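Local coordinates for isomerase/lactonizing enzyme (Agrobacterium tumefaciens, PDB 1RVK), which is of unknown function but belongs to the magnesium-dependent enolase superfamily and probably abstracts a proton next to a carboxylate in an isomerase or lactonizing reaction, at residues Glu7-Arg12 and Met37-Thr42; Glu47-Thr52 and Glu369-Thr374; Lys166-His171 and Pro199-Met204. All blocks are in the same frame, centred on the assembly; numbering follows the deposited sequence.

Contact 1 of 3, residues Glu7-Arg12 and Met37-Thr42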
# COMPACT_ATOMS: atom_id res chain seq x y z
N GLU A 7 -6.59 -17.13 15.38
CA GLU A 7 -6.77 -18.15 14.36
C GLU A 7 -6.50 -17.67 12.94
O GLU A 7 -6.71 -16.51 12.62
CB GLU A 7 -8.20 -18.69 14.44
CG GLU A 7 -8.68 -18.92 15.87
CD GLU A 7 -10.16 -19.26 15.95
OE1 GLU A 7 -10.95 -18.64 15.20
OE2 GLU A 7 -10.53 -20.12 16.77
N VAL A 8 -6.04 -18.59 12.10
CA VAL A 8 -5.76 -18.29 10.71
C VAL A 8 -6.58 -19.22 9.83
O VAL A 8 -6.58 -20.43 10.03
CB VAL A 8 -4.27 -18.49 10.37
CG1 VAL A 8 -4.04 -18.28 8.88
CG2 VAL A 8 -3.42 -17.50 11.18
N ARG A 9 -7.29 -18.64 8.88
CA ARG A 9 -8.11 -19.41 7.95
C ARG A 9 -7.63 -19.11 6.54
O ARG A 9 -7.67 -17.96 6.09
CB ARG A 9 -9.59 -19.02 8.09
CG ARG A 9 -10.21 -19.41 9.43
CD ARG A 9 -11.65 -18.94 9.53
NE ARG A 9 -12.32 -19.49 10.70
CZ ARG A 9 -11.99 -19.21 11.96
NH1 ARG A 9 -10.99 -18.38 12.22
NH2 ARG A 9 -12.65 -19.78 12.96
N VAL A 10 -7.14 -20.14 5.86
CA VAL A 10 -6.66 -19.98 4.50
C VAL A 10 -7.75 -20.45 3.55
O VAL A 10 -8.36 -21.50 3.75
CB VAL A 10 -5.38 -20.82 4.26
CG1 VAL A 10 -4.84 -20.57 2.86
CG2 VAL A 10 -4.33 -20.46 5.31
N PHE A 11 -8.01 -19.64 2.52
CA PHE A 11 -9.04 -19.97 1.55
C PHE A 11 -8.57 -19.58 0.16
O PHE A 11 -7.54 -18.92 0.01
CB PHE A 11 -10.34 -19.22 1.87
CG PHE A 11 -10.19 -17.73 1.85
CD1 PHE A 11 -9.63 -17.05 2.92
CD2 PHE A 11 -10.61 -17.00 0.73
CE1 PHE A 11 -9.49 -15.66 2.90
CE2 PHE A 11 -10.47 -15.61 0.69
CZ PHE A 11 -9.90 -14.94 1.78
N ARG A 12 -9.32 -19.99 -0.86
CA ARG A 12 -8.97 -19.68 -2.24
C ARG A 12 -9.83 -18.55 -2.81
O ARG A 12 -11.05 -18.59 -2.73
CB ARG A 12 -9.16 -20.92 -3.13
CG ARG A 12 -8.67 -22.23 -2.52
CD ARG A 12 -9.29 -23.43 -3.24
NE ARG A 12 -9.19 -24.66 -2.46
CZ ARG A 12 -8.05 -25.30 -2.21
NH1 ARG A 12 -6.90 -24.82 -2.69
NH2 ARG A 12 -8.04 -26.41 -1.49
N MSE A 37 -6.76 -15.26 6.33
CA MSE A 37 -7.46 -14.30 7.16
C MSE A 37 -7.09 -14.59 8.61
O MSE A 37 -7.22 -15.73 9.07
CB MSE A 37 -8.98 -14.40 6.99
CG MSE A 37 -9.75 -13.43 7.91
SE MSE A 37 -11.70 -13.44 7.70
CE MSE A 37 -12.06 -15.19 8.45
N LEU A 38 -6.59 -13.57 9.29
CA LEU A 38 -6.21 -13.70 10.69
C LEU A 38 -7.37 -13.18 11.54
O LEU A 38 -7.89 -12.10 11.28
CB LEU A 38 -4.95 -12.87 10.97
CG LEU A 38 -4.32 -12.87 12.37
CD1 LEU A 38 -5.23 -12.20 13.37
CD2 LEU A 38 -4.01 -14.30 12.80
N THR A 39 -7.76 -13.96 12.54
CA THR A 39 -8.85 -13.55 13.44
C THR A 39 -8.38 -13.57 14.89
O THR A 39 -7.76 -14.53 15.34
CB THR A 39 -10.08 -14.49 13.32
OG1 THR A 39 -10.69 -14.34 12.03
CG2 THR A 39 -11.10 -14.16 14.40
N VAL A 40 -8.67 -12.49 15.61
CA VAL A 40 -8.33 -12.38 17.02
C VAL A 40 -9.66 -12.33 17.78
O VAL A 40 -10.52 -11.51 17.46
CB VAL A 40 -7.52 -11.10 17.32
CG1 VAL A 40 -7.20 -11.01 18.81
CG2 VAL A 40 -6.24 -11.09 16.50
N ARG A 41 -9.83 -13.21 18.77
CA ARG A 41 -11.07 -13.25 19.53
C ARG A 41 -10.85 -13.05 21.02
O ARG A 41 -9.83 -13.47 21.57
CB ARG A 41 -11.78 -14.60 19.31
CG ARG A 41 -13.12 -14.73 20.02
CD ARG A 41 -13.74 -16.12 19.83
NE ARG A 41 -13.87 -16.47 18.42
CZ ARG A 41 -13.07 -17.30 17.77
NH1 ARG A 41 -12.06 -17.89 18.41
NH2 ARG A 41 -13.26 -17.55 16.48
N THR A 42 -11.81 -12.39 21.67
CA THR A 42 -11.73 -12.13 23.10
C THR A 42 -12.72 -12.99 23.89
O THR A 42 -13.54 -13.70 23.31
CB THR A 42 -12.00 -10.64 23.41
OG1 THR A 42 -13.23 -10.25 22.80
CG2 THR A 42 -10.87 -9.77 22.86
O HOH W 1 -9.56 -16.33 10.56

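Contact 2 of 3, residues Glu47-Thr52 and Glu369-Thr374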
# COMPACT_ATOMS: atom_id res chain seq x y z
N GLU A 47 -14.71 -10.33 17.79
CA GLU A 47 -13.63 -10.71 16.89
C GLU A 47 -13.13 -9.55 16.03
O GLU A 47 -13.87 -8.58 15.79
CB GLU A 47 -14.07 -11.84 15.95
CG GLU A 47 -14.36 -13.16 16.66
CD GLU A 47 -14.94 -14.21 15.74
OE1 GLU A 47 -15.12 -15.36 16.19
OE2 GLU A 47 -15.22 -13.90 14.56
N GLY A 48 -11.88 -9.67 15.60
CA GLY A 48 -11.25 -8.68 14.74
C GLY A 48 -10.56 -9.48 13.65
O GLY A 48 -9.98 -10.54 13.93
N HIS A 49 -10.60 -9.00 12.41
CA HIS A 49 -10.01 -9.73 11.29
C HIS A 49 -9.11 -8.88 10.40
O HIS A 49 -9.24 -7.66 10.34
CB HIS A 49 -11.12 -10.30 10.40
CG HIS A 49 -12.29 -10.84 11.15
ND1 HIS A 49 -12.29 -12.10 11.71
CD2 HIS A 49 -13.49 -10.28 11.45
CE1 HIS A 49 -13.45 -12.29 12.33
NE2 HIS A 49 -14.19 -11.21 12.19
N SER A 50 -8.21 -9.55 9.69
CA SER A 50 -7.31 -8.87 8.75
C SER A 50 -6.77 -9.90 7.76
O SER A 50 -6.53 -11.05 8.11
CB SER A 50 -6.17 -8.18 9.50
OG SER A 50 -5.61 -7.16 8.70
N PHE A 51 -6.57 -9.47 6.52
CA PHE A 51 -6.09 -10.35 5.45
C PHE A 51 -4.63 -10.17 5.08
O PHE A 51 -4.08 -9.08 5.18
CB PHE A 51 -6.95 -10.12 4.20
CG PHE A 51 -8.40 -10.45 4.40
CD1 PHE A 51 -8.85 -11.75 4.26
CD2 PHE A 51 -9.30 -9.45 4.76
CE1 PHE A 51 -10.19 -12.07 4.49
CE2 PHE A 51 -10.65 -9.76 4.99
CZ PHE A 51 -11.09 -11.07 4.86
N THR A 52 -4.00 -11.27 4.65
CA THR A 52 -2.61 -11.24 4.22
C THR A 52 -2.26 -12.55 3.51
O THR A 52 -3.09 -13.45 3.42
CB THR A 52 -1.64 -11.05 5.41
OG1 THR A 52 -0.34 -10.72 4.91
CG2 THR A 52 -1.55 -12.32 6.25
N GLU A 369 -14.24 -3.81 6.53
CA GLU A 369 -14.21 -4.77 5.44
C GLU A 369 -15.46 -5.64 5.57
O GLU A 369 -15.68 -6.29 6.59
CB GLU A 369 -12.91 -5.60 5.49
CG GLU A 369 -11.66 -4.72 5.39
CD GLU A 369 -10.36 -5.49 5.23
OE1 GLU A 369 -10.10 -6.40 6.04
OE2 GLU A 369 -9.59 -5.18 4.30
N ASP A 370 -16.29 -5.61 4.53
CA ASP A 370 -17.55 -6.36 4.49
C ASP A 370 -17.24 -7.80 4.11
O ASP A 370 -17.42 -8.21 2.96
CB ASP A 370 -18.47 -5.71 3.45
CG ASP A 370 -19.93 -6.08 3.64
OD1 ASP A 370 -20.77 -5.60 2.84
OD2 ASP A 370 -20.25 -6.84 4.58
N ILE A 371 -16.77 -8.56 5.09
CA ILE A 371 -16.35 -9.94 4.88
C ILE A 371 -17.44 -10.97 4.60
O ILE A 371 -18.43 -11.07 5.33
CB ILE A 371 -15.51 -10.42 6.08
CG1 ILE A 371 -14.39 -9.42 6.35
CG2 ILE A 371 -14.94 -11.81 5.81
CD1 ILE A 371 -13.60 -9.69 7.60
N ASP A 372 -17.26 -11.73 3.53
CA ASP A 372 -18.21 -12.78 3.16
C ASP A 372 -17.68 -14.05 3.81
O ASP A 372 -16.97 -14.83 3.17
CB ASP A 372 -18.25 -12.95 1.63
CG ASP A 372 -19.41 -13.83 1.17
OD1 ASP A 372 -19.86 -14.69 1.96
OD2 ASP A 372 -19.87 -13.66 0.02
N PHE A 373 -18.02 -14.25 5.08
CA PHE A 373 -17.55 -15.42 5.81
C PHE A 373 -18.02 -16.74 5.20
O PHE A 373 -17.33 -17.75 5.28
CB PHE A 373 -17.99 -15.34 7.28
CG PHE A 373 -17.39 -14.19 8.02
CD1 PHE A 373 -18.06 -12.97 8.10
CD2 PHE A 373 -16.14 -14.30 8.62
CE1 PHE A 373 -17.49 -11.88 8.77
CE2 PHE A 373 -15.56 -13.23 9.28
CZ PHE A 373 -16.24 -12.01 9.36
N THR A 374 -19.20 -16.72 4.59
CA THR A 374 -19.74 -17.91 3.96
C THR A 374 -18.88 -18.34 2.78
O THR A 374 -18.60 -19.52 2.61
CB THR A 374 -21.19 -17.68 3.47
OG1 THR A 374 -22.02 -17.37 4.59
CG2 THR A 374 -21.72 -18.92 2.77
O HOH W 2 -11.15 -6.77 8.37
O HOH W 3 -7.32 -6.58 6.22

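Contact 3 of 3, residues Lys166-His171 and Pro199-Met204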
# COMPACT_ATOMS: atom_id res chain seq x y z
N LYS A 166 -8.32 12.31 -10.37
CA LYS A 166 -7.72 13.63 -10.54
C LYS A 166 -6.19 13.52 -10.57
O LYS A 166 -5.49 14.49 -10.85
CB LYS A 166 -8.15 14.57 -9.41
CG LYS A 166 -9.59 15.05 -9.51
CD LYS A 166 -9.93 15.98 -8.35
CE LYS A 166 -11.18 16.81 -8.61
NZ LYS A 166 -12.39 16.00 -8.88
N GLY A 167 -5.69 12.33 -10.27
CA GLY A 167 -4.26 12.08 -10.27
C GLY A 167 -4.01 10.70 -10.84
O GLY A 167 -4.87 9.82 -10.73
N ILE A 168 -2.85 10.49 -11.45
CA ILE A 168 -2.50 9.21 -12.04
C ILE A 168 -1.03 8.91 -11.83
O ILE A 168 -0.19 9.78 -12.08
CB ILE A 168 -2.76 9.22 -13.57
CG1 ILE A 168 -4.24 9.45 -13.85
CG2 ILE A 168 -2.30 7.89 -14.19
CD1 ILE A 168 -4.55 9.70 -15.31
N LYS A 169 -0.71 7.71 -11.37
CA LYS A 169 0.69 7.34 -11.17
C LYS A 169 1.06 6.16 -12.06
O LYS A 169 0.36 5.15 -12.08
CB LYS A 169 0.98 6.97 -9.71
CG LYS A 169 2.48 6.76 -9.46
CD LYS A 169 2.82 6.58 -7.98
CE LYS A 169 2.50 5.18 -7.49
NZ LYS A 169 2.73 5.05 -6.02
N LEU A 170 2.15 6.30 -12.79
CA LEU A 170 2.59 5.21 -13.65
C LEU A 170 3.66 4.38 -12.97
O LEU A 170 4.54 4.92 -12.30
CB LEU A 170 3.20 5.74 -14.95
CG LEU A 170 2.48 6.64 -15.94
CD1 LEU A 170 3.35 6.77 -17.18
CD2 LEU A 170 1.13 6.06 -16.32
N HIS A 171 3.56 3.06 -13.12
CA HIS A 171 4.60 2.15 -12.65
C HIS A 171 5.06 1.71 -14.04
O HIS A 171 4.25 1.18 -14.81
CB HIS A 171 4.05 0.94 -11.89
CG HIS A 171 3.68 1.22 -10.47
ND1 HIS A 171 2.45 1.72 -10.10
CD2 HIS A 171 4.38 1.07 -9.32
CE1 HIS A 171 2.40 1.87 -8.79
NE2 HIS A 171 3.56 1.48 -8.29
N PRO A 199 -2.33 19.42 -18.88
CA PRO A 199 -1.57 19.94 -17.74
C PRO A 199 -2.29 20.03 -16.40
O PRO A 199 -1.66 20.30 -15.38
CB PRO A 199 -1.13 21.31 -18.23
CG PRO A 199 -2.34 21.76 -18.97
CD PRO A 199 -2.72 20.53 -19.78
N ASP A 200 -3.60 19.79 -16.38
CA ASP A 200 -4.37 19.90 -15.15
C ASP A 200 -4.52 18.62 -14.31
O ASP A 200 -4.96 18.68 -13.17
CB ASP A 200 -5.75 20.47 -15.46
CG ASP A 200 -5.68 21.90 -15.97
OD1 ASP A 200 -6.70 22.41 -16.48
OD2 ASP A 200 -4.60 22.52 -15.85
N ILE A 201 -4.15 17.48 -14.88
CA ILE A 201 -4.23 16.22 -14.15
C ILE A 201 -2.86 16.02 -13.49
O ILE A 201 -1.83 16.21 -14.13
CB ILE A 201 -4.53 15.04 -15.10
CG1 ILE A 201 -5.92 15.24 -15.73
CG2 ILE A 201 -4.47 13.72 -14.35
CD1 ILE A 201 -7.06 15.26 -14.73
N ARG A 202 -2.85 15.66 -12.21
CA ARG A 202 -1.58 15.44 -11.51
C ARG A 202 -0.99 14.09 -11.91
O ARG A 202 -1.69 13.08 -11.93
CB ARG A 202 -1.79 15.54 -10.00
CG ARG A 202 -2.02 16.98 -9.53
CD ARG A 202 -2.42 17.06 -8.06
NE ARG A 202 -2.61 18.44 -7.62
CZ ARG A 202 -1.62 19.27 -7.29
NH1 ARG A 202 -0.36 18.85 -7.34
NH2 ARG A 202 -1.88 20.51 -6.90
N LEU A 203 0.31 14.09 -12.22
CA LEU A 203 0.99 12.88 -12.66
C LEU A 203 2.22 12.53 -11.85
O LEU A 203 2.98 13.41 -11.43
CB LEU A 203 1.41 13.02 -14.13
CG LEU A 203 0.28 13.24 -15.14
CD1 LEU A 203 0.85 13.40 -16.55
CD2 LEU A 203 -0.66 12.05 -15.08
N MSE A 204 2.42 11.24 -11.64
CA MSE A 204 3.57 10.76 -10.89
C MSE A 204 4.12 9.49 -11.50
O MSE A 204 3.44 8.81 -12.27
CB MSE A 204 3.18 10.56 -9.43
CG MSE A 204 2.78 11.87 -8.78
SE MSE A 204 0.88 12.11 -8.77
CE MSE A 204 0.82 10.92 -7.29
O HOH W 4 -6.23 17.18 -11.01

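Contact 1 of 3, residues Glu7-Arg12 and Met37-Thr42
The carboxylate of Glu7 is held by Arg41 from the adjacent strand and by Arg9 from its own. Arg41 comes across the sheet end-on, NH2 at 2.9 Å from Glu7 OE1 and NH1 at 3.2 Å from Glu7 OE2, one nitrogen to each oxygen. The pairing is not coplanar: guanidinium and carboxylate planes stand 72° apart, and both oxygens are met from above the carboxylate plane. Arg9 uses its two terminal nitrogens on one atom, Glu7 OE1, which lies in the Arg9 guanidinium plane at 3.0 Å from NH1. OE1 therefore accepts from three N-H groups, which fixes the rotation of the carboxylate and brings Arg9 NH2 and Arg41 NH2 to 4.2 Å of each other, their charges probably balanced by the carboxylate they share. The bend in the Arg41 chain at chi3 (-55°) turns its guanidinium back toward Glu7, while Glu47 on the next strand holds NE.

Alongside this network, one water takes an N-H from Arg9 NH1, donates to Met37 O and bonds to Thr39 OG1, a hydroxyl also engaged by His49. The extended aliphatic part of Arg9 runs beside the selenomethionine Met37, pointing the same way, with Arg9 CD 3.9 Å from Met37 CE. On the other face of the sheet Val8 CG2 meets Leu38 CD2 at 3.6 Å; Leu38 continues onto Ala107 of helix 98-116.

What sets these side chains side by side is the backbone. Glu7 with Thr39 and Arg9 with Met37 are hydrogen-bonded antiparallel pairs, each joined by two N-H to O bonds, and Val8 with Leu38 is the non-hydrogen-bonded pair between them. This is the first strand pairing of the three-stranded antiparallel meander in the N-terminal capping domain of the enolase superfamily.

Contact 2 of 3, residues Glu47-Thr52 and Glu369-Thr374
Phe51, His49 and Ile371 bury the most surface here, and the ethyl branch of Ile371 reaches both rings of strand 47-52. Its CD1 lies 3.9 Å from both His49 CD2 and Phe51 CE2. Ile371 CG1 is anti to its own carbonyl carbon (chi1 -52°) and the chain runs on extended (chi2 173°), which together carry CD1 forward between the two aromatic residues.

The imidazole of His49 receives a second partner over one face. Phe373 turns an edge to it in a T-shaped stack, ring centroids 5.1 Å apart and planes at 64°, with Phe373 CZ 3.6 Å from His49 NE2. Ile371 CG2 sits over the centre of one face of the Phe373 ring, so Phe373 is braced from within its own segment. His49 ND1 is hydrogen-bonded to Thr39 on the neighbouring strand, which probably helps to fix the rotation of the imidazole.

Phe51 presents its ring edge to the carboxylate of Glu369, whose OE1 lies 3.4 Å from Phe51 CD2. That same oxygen accepts from two waters. One also donates to His49 O; the other accepts from Phe51 N at 3.0 Å and bonds to Ser50 OG. Polar linkage between the segments thus runs through water, with no direct hydrogen bond. The contact fastens the C-terminal tail, where helix 373-378 begins, onto the N-terminal domain sheet, the return of the chain from barrel to cap seen in the enolase superfamily.

Contact 3 of 3, residues Lys166-His171 and Pro199-Met204
Lys166 O is gripped by two donors, the backbone N of Arg202 at 3.2 Å and a water that also donates to Asp200 O. It opens the parallel pairing of two strands of the enolase-superfamily TIM barrel, joined by a beta-alpha-beta crossover through helix 183-197. From there the bonds alternate between the strands: Ile168 N gives to Arg202 O at 2.9 Å, Ile168 O accepts from Met204 N, and Leu170 N gives to Met204 O at 2.9 Å.

The side chains divide between the two faces of the sheet. Ile168 and Leu203 face the outer helices, Leu203 CD2 lying 3.8 Å from Ile168 CB. Ile168 CD1 meets Ile201 CG2 more loosely, and both isoleucines also pack on Val161 of helix 150-163. On the barrel interior, Lys169 and the selenomethionine Met204 pair, with Lys169 CG 3.9 Å from Met204 CB.

Lys169 then leaves its neighbour. With CG anti to the backbone N (chi1 -172°) and a bend at chi3 (78°), its amino group turns into the barrel, where it forms salt bridges with Glu329 and with Glu232, a magnesium ligand; Tyr134 also hydrogen-bonds to it. The Lys169 side chain comes within about 4 Å of the magnesium ion, and strand 202-206 ends in another ligand, Asp206. Nearer its backbone, the lysine touches the partner strand, with Lys169 CG 3.6 Å from the carbonyl oxygen of Met204.

Overall arrangement
Contacts 1 and 2 adjoin, their centres about 8 Å apart, and share one antiparallel sheet: strand 30-42 pairs with strand 3-15 in the first and lies beside strand 47-52 of the second. Thr39 to His49 and Arg41 to Glu47 tie them directly. Both are partly buried, yet contact 1 combines backbone pairing with a charged network, whereas contact 2 relies on aromatic and aliphatic packing plus water. Contact 3, on the opposite side of the chain's centre and about 32 Å from contact 2 between centres, is the buried one: parallel barrel strands beside the magnesium site. It is nested within the long loop that contact 2 closes.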